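Local coordinates for mandelate racemase/muconate lactonizing enzyme-like protein (Roseovarius sp. TM1035, PDB 3RCY), which is of unconfirmed function but, as an enolase-superfamily relative holding magnesium, probably starts its reaction by taking a proton from beside a carboxylate, at residues G177-P181 with Q213-G218; D185-V190 with R221-I226; P256-E261 with A278-A284; A204-F208 with S230-Y234. One frame throughout, in Å; residues are numbered along the deposited sequence.

Overall arrangement
All four contacts are buried and belong to the enolase-like barrel domain. Interaction 3 lies nearest the chain centre, about 10 Å between centres; interactions 1 and 2 lie furthest out, at about 23 and 25 Å. Interactions 3 and 4 are parallel strand pairings in one sheet, where strand 233-235 lies between 205-208 and 257-259. Interaction 3 carries a magnesium ligand and several waters, whereas interaction 4 is mostly apolar. In interaction 2, helices 183-200 and 216-226 pack without a hydrogen bond between them. Interaction 1 ties a loop to the start of the same helix 216-226, mixing backbone bonds with ring contacts. Interactions 1 and 2 touch the second subunit, 3 and 4 a third.

Interaction 1. Residues G177-P181 with Q213-G218; sequences GGHMP and QFTTAG
Gly-177 and Gln-213 turn their carbonyl oxygens to one water, which lies 3.1 Å from Gln-213 O. Gly-178 comes next and passes close to the other backbone. Its CA is 3.4 Å from Gln-213 O, a CA-H...O contact. A CB here would clash with Thr-215 N. His-179 forms a single backbone bridge with Phe-214. His-179 N gives a bond of 2.9 Å to Gln-213 O. His-179 O accepts from Thr-215 N at 3.1 Å. The His-179 ring is folded back over its own backbone (chi1 63°), which sets one face over Gln-213 O. The edge of Phe-214 points at the face of this ring in an offset T-shaped pair, planes at 75°. Phe-214 O also bonds to Asn-305 ND2 of the second subunit. Met-180 bends so that SD lies 3.6 Å from Gly-218 CA. Pro-181 CB touches Phe-214 CE1 at 3.6 Å, and Pro-181 CD rests on Gly-218 CA. Thr-215 is the N-cap: its OG1 accepts from Gly-218 N. The loop that follows strand 164-167 and leads into helix 183-200 is thus laid on the start of helix 216-226.

Interaction 2. Residues D185-V190 with R221-I226; sequences DISLSV and RLGQAI
Asp-185 O is gripped twice by Ser-189, the residue whose CB and OG press on Leu-222 of the other helix. Ser-189 OG donates at 2.8 Å to Asp-185 O, and Ser-189 N donates to the same oxygen at 3.0 Å. The two donors come from opposite faces of the carbonyl plane. This fixes the rotation of the serine side chain, with OG beside the backbone N (chi1 -66°), and satisfies its hydroxyl within its own helix. What Ser-189 offers to the second helix is therefore bulk: Leu-222 CD1 sits 3.4 Å from Ser-189 OG. Ile-226 CG2 lies against Ser-189 CB one turn further on.

Ile-186 spreads its branches over three residues. Its CG2 meets Ala-225 CB at 3.6 Å. Its CG1 passes Leu-222 CD1, the two side chains running in opposite directions. Its CD1, at the end of an extended chain, lies over one face of the Arg-221 guanidinium, toward the rim, and is 3.5 Å from Arg-221 NH2. The two side chains cross at about a right angle. Arg-221 spends its polar end elsewhere, since NH2 bonds to Ser-230 OG of the second subunit. Val-190 CG2 closes the row, 3.6 Å from Ala-225 O.

No hydrogen bond joins the helices. Their axes approach to 9.4 Å and point nearly the same way, 29° apart, with small Ala-225 facing the partner helix. Phe-208 of strand 205-208 lies beneath both. Here the two neighbouring helices form part of the outer layer of the beta/alpha barrel, as in the enolase superfamily.

Interaction 3. Residues P256-E261 with A278-A284; sequences PVATGE and AAILQPA. With MG (magnesium ion), chain I.
Val-257 O is shared by two donors of segment 278-284, Ala-279 N at 2.9 Å and Ile-280 N at 3.3 Å. This is the tight part of the contact. Here two parallel strands of a beta-alpha-beta unit run side by side. Thr-259 N then bonds to Ile-280 O at 3.0 Å. Gln-282 N reaches Thr-259 O at 2.7 Å. Ala-258 CB meets Ile-280 CB on one face of the sheet, and Thr-259 CG2 packs against Ala-278 CB. Gly-260 comes so close to Gln-282 N that a CB would clash.

Past the strand ends, waters take over from direct backbone bonds. One water accepts from Ala-284 N and lies 2.9 Å from Gly-260 O. Another accepts from Glu-261 N and can donate to Glu-261 OE1 and to Gln-282 OE1, the latter at 2.8 Å. The extended Gln-282 chain (chi2 168°) lays its amide against Ala-258 CB and sends NE2 to Glu-235 OE1. Exchanging Gln-282 for a leucine would probably leave Glu-235 OE1 without this amide donor and the shared water without one of its acceptors.

Glu-261 OE1 binds the magnesium ion at 2.2 Å. Glu-235 and four waters complete six ligands. Carboxylates at strand ends hold the metal in this way in the enolase superfamily. Gln-282 is thus a second-shell residue that bonds to one metal carboxylate and probably reaches the other through a water, and the water-rich coordination is consistent with a site that could accept substrate oxygens.

Interaction 4. Residues A204-F208 with S230-Y234; sequences ADLLF and SPLWY
Leu-207 lies over the indole of Trp-233 where two parallel strands pair in a beta-alpha-beta unit of the barrel, with helix 216-226 between them in the chain. Leu-207 CD2 stands 3.7 Å from the centroid of the six-membered ring of Trp-233, only 8° off its normal, a CH-pi contact. The indole is placed there by a first torsion of 77°, which folds it across toward the neighbouring strand. Leu-207 CD2 also meets Leu-232 CD2, the two side chains lying side by side. Tyr-129 packs edge-to-face with Trp-233 from elsewhere in the barrel. With Trp-233 replaced by an alanine, Leu-207 CD2 would probably lose the ring it rests on and Tyr-129 its edge-to-face partner.

Phe-208 and Tyr-234 lie on the other face of the sheet and point the same way. Phe-208 CD2 is 3.9 Å from Tyr-234 CD1, and helix 216-226 covers both rings. Tyr-234 OH bonds to Ala-219 O of that helix.

At the start of the pairing Leu-232 CD1 lies across the carboxylate of Asp-205, 3.3 Å from Asp-205 CG. The charge of Asp-205 is met by Arg-127 in a salt bridge. Leu-232 N bonds to Leu-206 O at 2.7 Å, and Phe-208 N to Trp-233 O at 3.0 Å. One water closes the strand start: it accepts from Leu-206 N and donates to Asp-205 OD1 and, at 2.7 Å, to Ser-230 O.

Interaction 1. Residues G177-P181 with Q213-G218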
loop_
_atom_site.group_PDB
_atom_site.type_symbol
_atom_site.label_atom_id
_atom_site.label_comp_id
_atom_site.label_asym_id
_atom_site.label_seq_id
_atom_site.Cartn_x
_atom_site.Cartn_y
_atom_site.Cartn_z
ATOM N N GLY A 177 4.039 19.069 23.764
ATOM C CA GLY A 177 3.635 18.457 22.499
ATOM C C GLY A 177 2.125 18.321 22.458
ATOM O O GLY A 177 1.419 18.944 23.254
ATOM N N GLY A 178 1.622 17.499 21.546
ATOM C CA GLY A 178 0.177 17.310 21.396
ATOM C C GLY A 178 -0.512 16.954 22.703
ATOM O O GLY A 178 0.030 16.187 23.512
ATOM N N HIS A 179 -1.694 17.526 22.922
ATOM C CA HIS A 179 -2.539 17.128 24.045
ATOM C C HIS A 179 -3.975 16.920 23.586
ATOM O O HIS A 179 -4.330 17.276 22.462
ATOM C CB HIS A 179 -2.459 18.130 25.224
ATOM C CG HIS A 179 -2.946 19.509 24.891
ATOM N ND1 HIS A 179 -2.091 20.563 24.650
ATOM C CD2 HIS A 179 -4.200 20.010 24.771
ATOM C CE1 HIS A 179 -2.795 21.652 24.392
ATOM N NE2 HIS A 179 -4.078 21.341 24.453
ATOM N N MET A 180 -4.793 16.331 24.448
ATOM C CA MET A 180 -6.214 16.163 24.157
ATOM C C MET A 180 -6.938 17.446 24.565
ATOM O O MET A 180 -6.705 17.953 25.660
ATOM C CB MET A 180 -6.760 14.950 24.926
ATOM C CG MET A 180 -8.233 14.630 24.689
ATOM S SD MET A 180 -8.570 13.890 23.081
ATOM C CE MET A 180 -7.981 12.197 23.314
ATOM N N PRO A 181 -7.805 17.992 23.689
ATOM C CA PRO A 181 -8.575 19.171 24.103
ATOM C C PRO A 181 -9.470 18.865 25.305
ATOM O O PRO A 181 -9.947 17.733 25.462
ATOM C CB PRO A 181 -9.453 19.474 22.876
ATOM C CG PRO A 181 -9.565 18.137 22.157
ATOM C CD PRO A 181 -8.194 17.526 22.343
ATOM N N GLN A 213 -1.737 22.295 18.653
ATOM C CA GLN A 213 -1.907 21.963 20.077
ATOM C C GLN A 213 -2.094 20.473 20.351
ATOM O O GLN A 213 -1.844 20.008 21.466
ATOM C CB GLN A 213 -3.151 22.645 20.664
ATOM C CG GLN A 213 -3.129 24.151 20.736
ATOM C CD GLN A 213 -3.898 24.795 19.600
ATOM O OE1 GLN A 213 -3.733 24.428 18.429
ATOM N NE2 GLN A 213 -4.737 25.772 19.938
ATOM N N PHE A 214 -2.565 19.733 19.353
ATOM C CA PHE A 214 -3.258 18.477 19.632
ATOM C C PHE A 214 -2.578 17.189 19.206
ATOM O O PHE A 214 -1.789 17.151 18.264
ATOM C CB PHE A 214 -4.674 18.541 19.047
ATOM C CG PHE A 214 -5.458 19.704 19.557
ATOM C CD1 PHE A 214 -5.746 19.812 20.921
ATOM C CD2 PHE A 214 -5.868 20.718 18.697
ATOM C CE1 PHE A 214 -6.444 20.907 21.417
ATOM C CE2 PHE A 214 -6.571 21.814 19.188
ATOM C CZ PHE A 214 -6.864 21.903 20.547
ATOM N N THR A 215 -2.915 16.128 19.929
ATOM C CA THR A 215 -2.622 14.777 19.487
ATOM C C THR A 215 -3.500 14.538 18.264
ATOM O O THR A 215 -4.461 15.263 18.042
ATOM C CB THR A 215 -2.966 13.746 20.571
ATOM O OG1 THR A 215 -4.339 13.889 20.941
ATOM C CG2 THR A 215 -2.089 13.957 21.802
ATOM N N THR A 216 -3.166 13.521 17.484
ATOM C CA THR A 216 -3.975 13.125 16.336
ATOM C C THR A 216 -5.413 12.866 16.778
ATOM O O THR A 216 -6.368 13.371 16.175
ATOM C CB THR A 216 -3.384 11.859 15.695
ATOM O OG1 THR A 216 -1.977 12.049 15.508
ATOM C CG2 THR A 216 -4.042 11.564 14.345
ATOM N N ALA A 217 -5.548 12.090 17.850
ATOM C CA ALA A 217 -6.842 11.770 18.449
ATOM C C ALA A 217 -7.627 13.034 18.810
ATOM O O ALA A 217 -8.816 13.159 18.487
ATOM C CB ALA A 217 -6.632 10.915 19.688
ATOM N N GLY A 218 -6.947 13.963 19.477
ATOM C CA GLY A 218 -7.538 15.230 19.895
ATOM C C GLY A 218 -7.964 16.103 18.737
ATOM O O GLY A 218 -9.051 16.689 18.768
HETATM O O HOH W 1 0.261 21.893 22.749
#

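Interaction 2. Residues D185-V190 with R221-I226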
loop_
_atom_site.group_PDB
_atom_site.type_symbol
_atom_site.label_atom_id
_atom_site.label_comp_id
_atom_site.label_asym_id
_atom_site.label_seq_id
_atom_site.Cartn_x
_atom_site.Cartn_y
_atom_site.Cartn_z
ATOM N N ASP A 185 -12.751 23.328 25.536
ATOM C CA ASP A 185 -12.088 23.734 24.281
ATOM C C ASP A 185 -12.946 23.383 23.071
ATOM O O ASP A 185 -13.062 24.162 22.115
ATOM C CB ASP A 185 -10.710 23.062 24.127
ATOM C CG ASP A 185 -9.728 23.470 25.213
ATOM O OD1 ASP A 185 -9.767 24.637 25.636
ATOM O OD2 ASP A 185 -8.904 22.628 25.631
ATOM N N ILE A 186 -13.524 22.187 23.098
ATOM C CA ILE A 186 -14.387 21.757 22.016
ATOM C C ILE A 186 -15.653 22.607 21.966
ATOM O O ILE A 186 -15.988 23.137 20.907
ATOM C CB ILE A 186 -14.692 20.234 22.066
ATOM C CG1 ILE A 186 -13.398 19.437 21.825
ATOM C CG2 ILE A 186 -15.759 19.865 21.014
ATOM C CD1 ILE A 186 -13.505 17.927 22.095
ATOM N N SER A 187 -16.334 22.776 23.100
ATOM C CA SER A 187 -17.576 23.547 23.120
ATOM C C SER A 187 -17.346 25.011 22.757
ATOM O O SER A 187 -18.169 25.625 22.075
ATOM C CB SER A 187 -18.264 23.441 24.476
ATOM O OG SER A 187 -18.539 22.090 24.786
ATOM N N LEU A 188 -16.223 25.576 23.210
ATOM C CA LEU A 188 -15.910 26.966 22.863
ATOM C C LEU A 188 -15.652 27.106 21.359
ATOM O O LEU A 188 -16.085 28.076 20.740
ATOM C CB LEU A 188 -14.718 27.512 23.652
ATOM C CG LEU A 188 -14.508 29.036 23.536
ATOM C CD1 LEU A 188 -15.693 29.820 24.122
ATOM C CD2 LEU A 188 -13.200 29.478 24.192
ATOM N N SER A 189 -14.951 26.127 20.786
ATOM C CA SER A 189 -14.667 26.121 19.356
ATOM C C SER A 189 -15.955 26.070 18.535
ATOM O O SER A 189 -16.064 26.747 17.517
ATOM C CB SER A 189 -13.756 24.949 18.978
ATOM O OG SER A 189 -12.478 25.105 19.565
ATOM N N VAL A 190 -16.912 25.258 18.985
ATOM C CA VAL A 190 -18.230 25.168 18.357
ATOM C C VAL A 190 -18.981 26.506 18.501
ATOM O O VAL A 190 -19.560 27.008 17.536
ATOM C CB VAL A 190 -19.055 23.981 18.947
ATOM C CG1 VAL A 190 -20.515 24.048 18.525
ATOM C CG2 VAL A 190 -18.435 22.627 18.538
ATOM N N ARG A 221 -11.183 14.653 17.228
ATOM C CA ARG A 221 -12.359 14.965 18.052
ATOM C C ARG A 221 -12.797 16.430 17.910
ATOM O O ARG A 221 -13.990 16.716 17.814
ATOM C CB ARG A 221 -12.121 14.616 19.515
ATOM C CG ARG A 221 -11.985 13.115 19.776
ATOM C CD ARG A 221 -12.015 12.810 21.271
ATOM N NE ARG A 221 -13.172 13.418 21.922
ATOM C CZ ARG A 221 -13.118 14.255 22.956
ATOM N NH1 ARG A 221 -11.949 14.585 23.514
ATOM N NH2 ARG A 221 -14.248 14.744 23.446
ATOM N N LEU A 222 -11.834 17.350 17.885
ATOM C CA LEU A 222 -12.161 18.772 17.723
ATOM C C LEU A 222 -12.646 19.063 16.306
ATOM O O LEU A 222 -13.649 19.763 16.106
ATOM C CB LEU A 222 -10.972 19.671 18.086
ATOM C CG LEU A 222 -11.157 21.169 17.800
ATOM C CD1 LEU A 222 -12.173 21.786 18.747
ATOM C CD2 LEU A 222 -9.833 21.898 17.906
ATOM N N GLY A 223 -11.929 18.517 15.332
ATOM C CA GLY A 223 -12.279 18.663 13.922
ATOM C C GLY A 223 -13.710 18.263 13.617
ATOM O O GLY A 223 -14.445 19.027 12.995
ATOM N N GLN A 224 -14.114 17.068 14.057
ATOM C CA GLN A 224 -15.451 16.574 13.749
ATOM C C GLN A 224 -16.564 17.467 14.326
ATOM O O GLN A 224 -17.623 17.614 13.716
ATOM C CB GLN A 224 -15.613 15.098 14.159
ATOM C CG GLN A 224 -15.736 14.833 15.655
ATOM C CD GLN A 224 -15.716 13.343 15.976
ATOM O OE1 GLN A 224 -16.756 12.741 16.255
ATOM N NE2 GLN A 224 -14.531 12.741 15.914
ATOM N N ALA A 225 -16.290 18.089 15.476
ATOM C CA ALA A 225 -17.247 18.971 16.150
ATOM C C ALA A 225 -17.535 20.265 15.383
ATOM O O ALA A 225 -18.641 20.791 15.451
ATOM C CB ALA A 225 -16.765 19.290 17.564
ATOM N N ILE A 226 -16.546 20.766 14.649
ATOM C CA ILE A 226 -16.689 22.044 13.949
ATOM C C ILE A 226 -17.057 21.876 12.464
ATOM O O ILE A 226 -17.340 22.857 11.780
ATOM C CB ILE A 226 -15.425 22.950 14.120
ATOM C CG1 ILE A 226 -14.178 22.282 13.527
ATOM C CG2 ILE A 226 -15.210 23.301 15.605
ATOM C CD1 ILE A 226 -13.004 23.240 13.257
#

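Interaction 3. Residues P256-E261 with A278-A284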
loop_
_atom_site.group_PDB
_atom_site.type_symbol
_atom_site.label_atom_id
_atom_site.label_comp_id
_atom_site.label_asym_id
_atom_site.label_seq_id
_atom_site.Cartn_x
_atom_site.Cartn_y
_atom_site.Cartn_z
ATOM N N PRO A 256 -10.613 20.703 4.954
ATOM C CA PRO A 256 -9.257 20.761 4.399
ATOM C C PRO A 256 -8.235 21.168 5.445
ATOM O O PRO A 256 -8.473 22.093 6.238
ATOM C CB PRO A 256 -9.362 21.836 3.310
ATOM C CG PRO A 256 -10.804 21.795 2.899
ATOM C CD PRO A 256 -11.547 21.549 4.189
ATOM N N VAL A 257 -7.108 20.470 5.457
ATOM C CA VAL A 257 -6.043 20.765 6.412
ATOM C C VAL A 257 -5.046 21.724 5.766
ATOM O O VAL A 257 -4.679 21.556 4.599
ATOM C CB VAL A 257 -5.360 19.472 6.923
ATOM C CG1 VAL A 257 -4.097 19.790 7.754
ATOM C CG2 VAL A 257 -6.361 18.640 7.746
ATOM N N ALA A 258 -4.664 22.751 6.522
ATOM C CA ALA A 258 -3.691 23.739 6.085
ATOM C C ALA A 258 -2.513 23.689 7.034
ATOM O O ALA A 258 -2.687 23.548 8.246
ATOM C CB ALA A 258 -4.305 25.147 6.081
ATOM N N THR A 259 -1.310 23.802 6.490
ATOM C CA THR A 259 -0.127 23.844 7.331
ATOM C C THR A 259 1.054 24.454 6.583
ATOM O O THR A 259 1.009 24.607 5.357
ATOM C CB THR A 259 0.249 22.426 7.861
ATOM O OG1 THR A 259 0.999 22.560 9.073
ATOM C CG2 THR A 259 1.060 21.624 6.818
ATOM N N GLY A 260 2.098 24.811 7.326
ATOM C CA GLY A 260 3.380 25.122 6.706
ATOM C C GLY A 260 4.232 26.169 7.394
ATOM O O GLY A 260 5.425 26.295 7.092
ATOM N N GLU A 261 3.643 26.930 8.315
ATOM C CA GLU A 261 4.359 28.080 8.874
ATOM C C GLU A 261 5.614 27.710 9.663
ATOM O O GLU A 261 6.504 28.537 9.823
ATOM C CB GLU A 261 3.440 28.949 9.724
ATOM C CG GLU A 261 3.142 28.387 11.106
ATOM C CD GLU A 261 2.052 29.177 11.793
ATOM O OE1 GLU A 261 0.898 29.134 11.300
ATOM O OE2 GLU A 261 2.349 29.855 12.806
ATOM N N ALA A 278 -1.693 17.779 3.997
ATOM C CA ALA A 278 -2.338 19.080 3.857
ATOM C C ALA A 278 -2.709 19.385 2.413
ATOM O O ALA A 278 -1.995 19.005 1.476
ATOM C CB ALA A 278 -1.453 20.197 4.421
ATOM N N ALA A 279 -3.818 20.104 2.257
ATOM C CA ALA A 279 -4.307 20.550 0.958
ATOM C C ALA A 279 -3.893 21.995 0.683
ATOM O O ALA A 279 -3.914 22.451 -0.458
ATOM C CB ALA A 279 -5.825 20.432 0.920
ATOM N N ILE A 280 -3.529 22.709 1.744
ATOM C CA ILE A 280 -3.190 24.133 1.662
ATOM C C ILE A 280 -1.855 24.383 2.366
ATOM O O ILE A 280 -1.698 24.040 3.538
ATOM C CB ILE A 280 -4.323 25.004 2.269
ATOM C CG1 ILE A 280 -5.610 24.860 1.428
ATOM C CG2 ILE A 280 -3.893 26.484 2.388
ATOM C CD1 ILE A 280 -6.924 25.123 2.197
ATOM N N LEU A 281 -0.897 24.961 1.642
ATOM C CA LEU A 281 0.449 25.157 2.181
ATOM C C LEU A 281 0.663 26.603 2.595
ATOM O O LEU A 281 0.395 27.515 1.819
ATOM C CB LEU A 281 1.525 24.722 1.168
ATOM C CG LEU A 281 1.436 23.283 0.633
ATOM C CD1 LEU A 281 2.585 22.972 -0.333
ATOM C CD2 LEU A 281 1.361 22.227 1.756
ATOM N N GLN A 282 1.170 26.795 3.812
ATOM C CA GLN A 282 1.294 28.124 4.406
ATOM C C GLN A 282 2.733 28.445 4.817
ATOM O O GLN A 282 3.005 28.696 5.999
ATOM C CB GLN A 282 0.364 28.238 5.620
ATOM C CG GLN A 282 -1.094 27.867 5.332
ATOM C CD GLN A 282 -1.903 27.716 6.598
ATOM O OE1 GLN A 282 -1.563 26.918 7.480
ATOM N NE2 GLN A 282 -2.988 28.477 6.697
ATOM N N PRO A 283 3.669 28.446 3.848
ATOM C CA PRO A 283 5.035 28.725 4.270
ATOM C C PRO A 283 5.169 30.171 4.716
ATOM O O PRO A 283 4.453 31.058 4.220
ATOM C CB PRO A 283 5.847 28.517 2.998
ATOM C CG PRO A 283 4.885 28.923 1.883
ATOM C CD PRO A 283 3.529 28.425 2.377
ATOM N N ALA A 284 6.044 30.391 5.688
ATOM C CA ALA A 284 6.520 31.733 5.965
ATOM C C ALA A 284 7.767 31.915 5.107
ATOM O O ALA A 284 8.790 31.265 5.352
ATOM C CB ALA A 284 6.854 31.882 7.454
HETATM MG MG MG I . -1.040 29.777 12.045
HETATM O O HOH W 2 7.534 28.265 6.865
HETATM O O HOH W 3 0.677 27.089 9.185
HETATM O O HOH W 4 0.175 30.393 13.899
HETATM O O HOH W 5 -3.023 30.021 13.038
HETATM O O HOH W 6 -1.104 32.035 11.421
HETATM O O HOH W 7 -0.924 27.871 13.367
#

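Interaction 4. Residues A204-F208 with S230-Y234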
loop_
_atom_site.group_PDB
_atom_site.type_symbol
_atom_site.label_atom_id
_atom_site.label_comp_id
_atom_site.label_asym_id
_atom_site.label_seq_id
_atom_site.Cartn_x
_atom_site.Cartn_y
_atom_site.Cartn_z
ATOM N N ALA A 204 -18.318 35.487 4.072
ATOM C CA ALA A 204 -16.921 35.169 4.375
ATOM C C ALA A 204 -16.736 33.712 4.749
ATOM O O ALA A 204 -17.663 33.065 5.250
ATOM C CB ALA A 204 -16.399 36.057 5.483
ATOM N N ASP A 205 -15.535 33.203 4.496
ATOM C CA ASP A 205 -15.138 31.886 4.986
ATOM C C ASP A 205 -14.590 31.945 6.404
ATOM O O ASP A 205 -14.042 32.963 6.823
ATOM C CB ASP A 205 -14.109 31.257 4.048
ATOM C CG ASP A 205 -14.738 30.768 2.765
ATOM O OD1 ASP A 205 -15.502 29.770 2.813
ATOM O OD2 ASP A 205 -14.477 31.395 1.715
ATOM N N LEU A 206 -14.771 30.847 7.133
ATOM C CA LEU A 206 -14.196 30.672 8.459
ATOM C C LEU A 206 -12.894 29.892 8.326
ATOM O O LEU A 206 -12.868 28.803 7.740
ATOM C CB LEU A 206 -15.169 29.906 9.360
ATOM C CG LEU A 206 -16.257 30.628 10.161
ATOM C CD1 LEU A 206 -17.043 31.628 9.333
ATOM C CD2 LEU A 206 -17.189 29.589 10.807
ATOM N N LEU A 207 -11.815 30.460 8.855
ATOM C CA LEU A 207 -10.521 29.788 8.862
ATOM C C LEU A 207 -10.217 29.402 10.302
ATOM O O LEU A 207 -10.068 30.273 11.161
ATOM C CB LEU A 207 -9.428 30.703 8.295
ATOM C CG LEU A 207 -9.760 31.409 6.969
ATOM C CD1 LEU A 207 -8.735 32.469 6.663
ATOM C CD2 LEU A 207 -9.856 30.424 5.802
ATOM N N PHE A 208 -10.166 28.098 10.566
ATOM C CA PHE A 208 -9.950 27.619 11.921
ATOM C C PHE A 208 -8.454 27.516 12.176
ATOM O O PHE A 208 -7.790 26.552 11.752
ATOM C CB PHE A 208 -10.669 26.289 12.167
ATOM C CG PHE A 208 -10.917 26.019 13.611
ATOM C CD1 PHE A 208 -12.018 26.574 14.255
ATOM C CD2 PHE A 208 -10.031 25.239 14.344
ATOM C CE1 PHE A 208 -12.246 26.345 15.610
ATOM C CE2 PHE A 208 -10.249 25.002 15.703
ATOM C CZ PHE A 208 -11.359 25.559 16.334
ATOM N N SER A 230 -18.869 24.414 8.202
ATOM C CA SER A 230 -18.161 24.462 6.931
ATOM C C SER A 230 -16.914 25.378 6.949
ATOM O O SER A 230 -16.759 26.243 6.079
ATOM C CB SER A 230 -19.130 24.846 5.793
ATOM O OG SER A 230 -18.471 24.745 4.539
ATOM N N PRO A 231 -16.022 25.194 7.939
ATOM C CA PRO A 231 -14.787 25.991 7.896
ATOM C C PRO A 231 -13.975 25.689 6.631
ATOM O O PRO A 231 -13.928 24.540 6.182
ATOM C CB PRO A 231 -14.027 25.533 9.141
ATOM C CG PRO A 231 -14.588 24.191 9.473
ATOM C CD PRO A 231 -16.018 24.220 9.050
ATOM N N LEU A 232 -13.366 26.716 6.052
ATOM C CA LEU A 232 -12.601 26.557 4.815
ATOM C C LEU A 232 -11.328 25.734 5.037
ATOM O O LEU A 232 -10.936 24.951 4.175
ATOM C CB LEU A 232 -12.291 27.920 4.180
ATOM C CG LEU A 232 -11.582 27.939 2.814
ATOM C CD1 LEU A 232 -11.928 29.185 2.054
ATOM C CD2 LEU A 232 -10.053 27.839 2.966
ATOM N N TRP A 233 -10.673 25.930 6.180
ATOM C CA TRP A 233 -9.531 25.094 6.540
ATOM C C TRP A 233 -9.391 24.884 8.043
ATOM O O TRP A 233 -9.974 25.614 8.841
ATOM C CB TRP A 233 -8.201 25.577 5.909
ATOM C CG TRP A 233 -7.509 26.788 6.536
ATOM C CD1 TRP A 233 -7.210 26.992 7.864
ATOM C CD2 TRP A 233 -6.972 27.919 5.832
ATOM N NE1 TRP A 233 -6.548 28.195 8.024
ATOM C CE2 TRP A 233 -6.388 28.779 6.793
ATOM C CE3 TRP A 233 -6.936 28.293 4.481
ATOM C CZ2 TRP A 233 -5.782 29.993 6.443
ATOM C CZ3 TRP A 233 -6.331 29.506 4.134
ATOM C CH2 TRP A 233 -5.762 30.335 5.115
ATOM N N TYR A 234 -8.605 23.866 8.376
ATOM C CA TYR A 234 -8.262 23.469 9.723
ATOM C C TYR A 234 -6.742 23.547 9.727
ATOM O O TYR A 234 -6.063 22.722 9.100
ATOM C CB TYR A 234 -8.751 22.030 9.948
ATOM C CG TYR A 234 -8.658 21.445 11.343
ATOM C CD1 TYR A 234 -8.405 22.244 12.473
ATOM C CD2 TYR A 234 -8.871 20.077 11.538
ATOM C CE1 TYR A 234 -8.349 21.687 13.739
ATOM C CE2 TYR A 234 -8.809 19.508 12.796
ATOM C CZ TYR A 234 -8.558 20.316 13.896
ATOM O OH TYR A 234 -8.517 19.743 15.143
HETATM O O HOH W 8 -15.972 28.755 5.452
#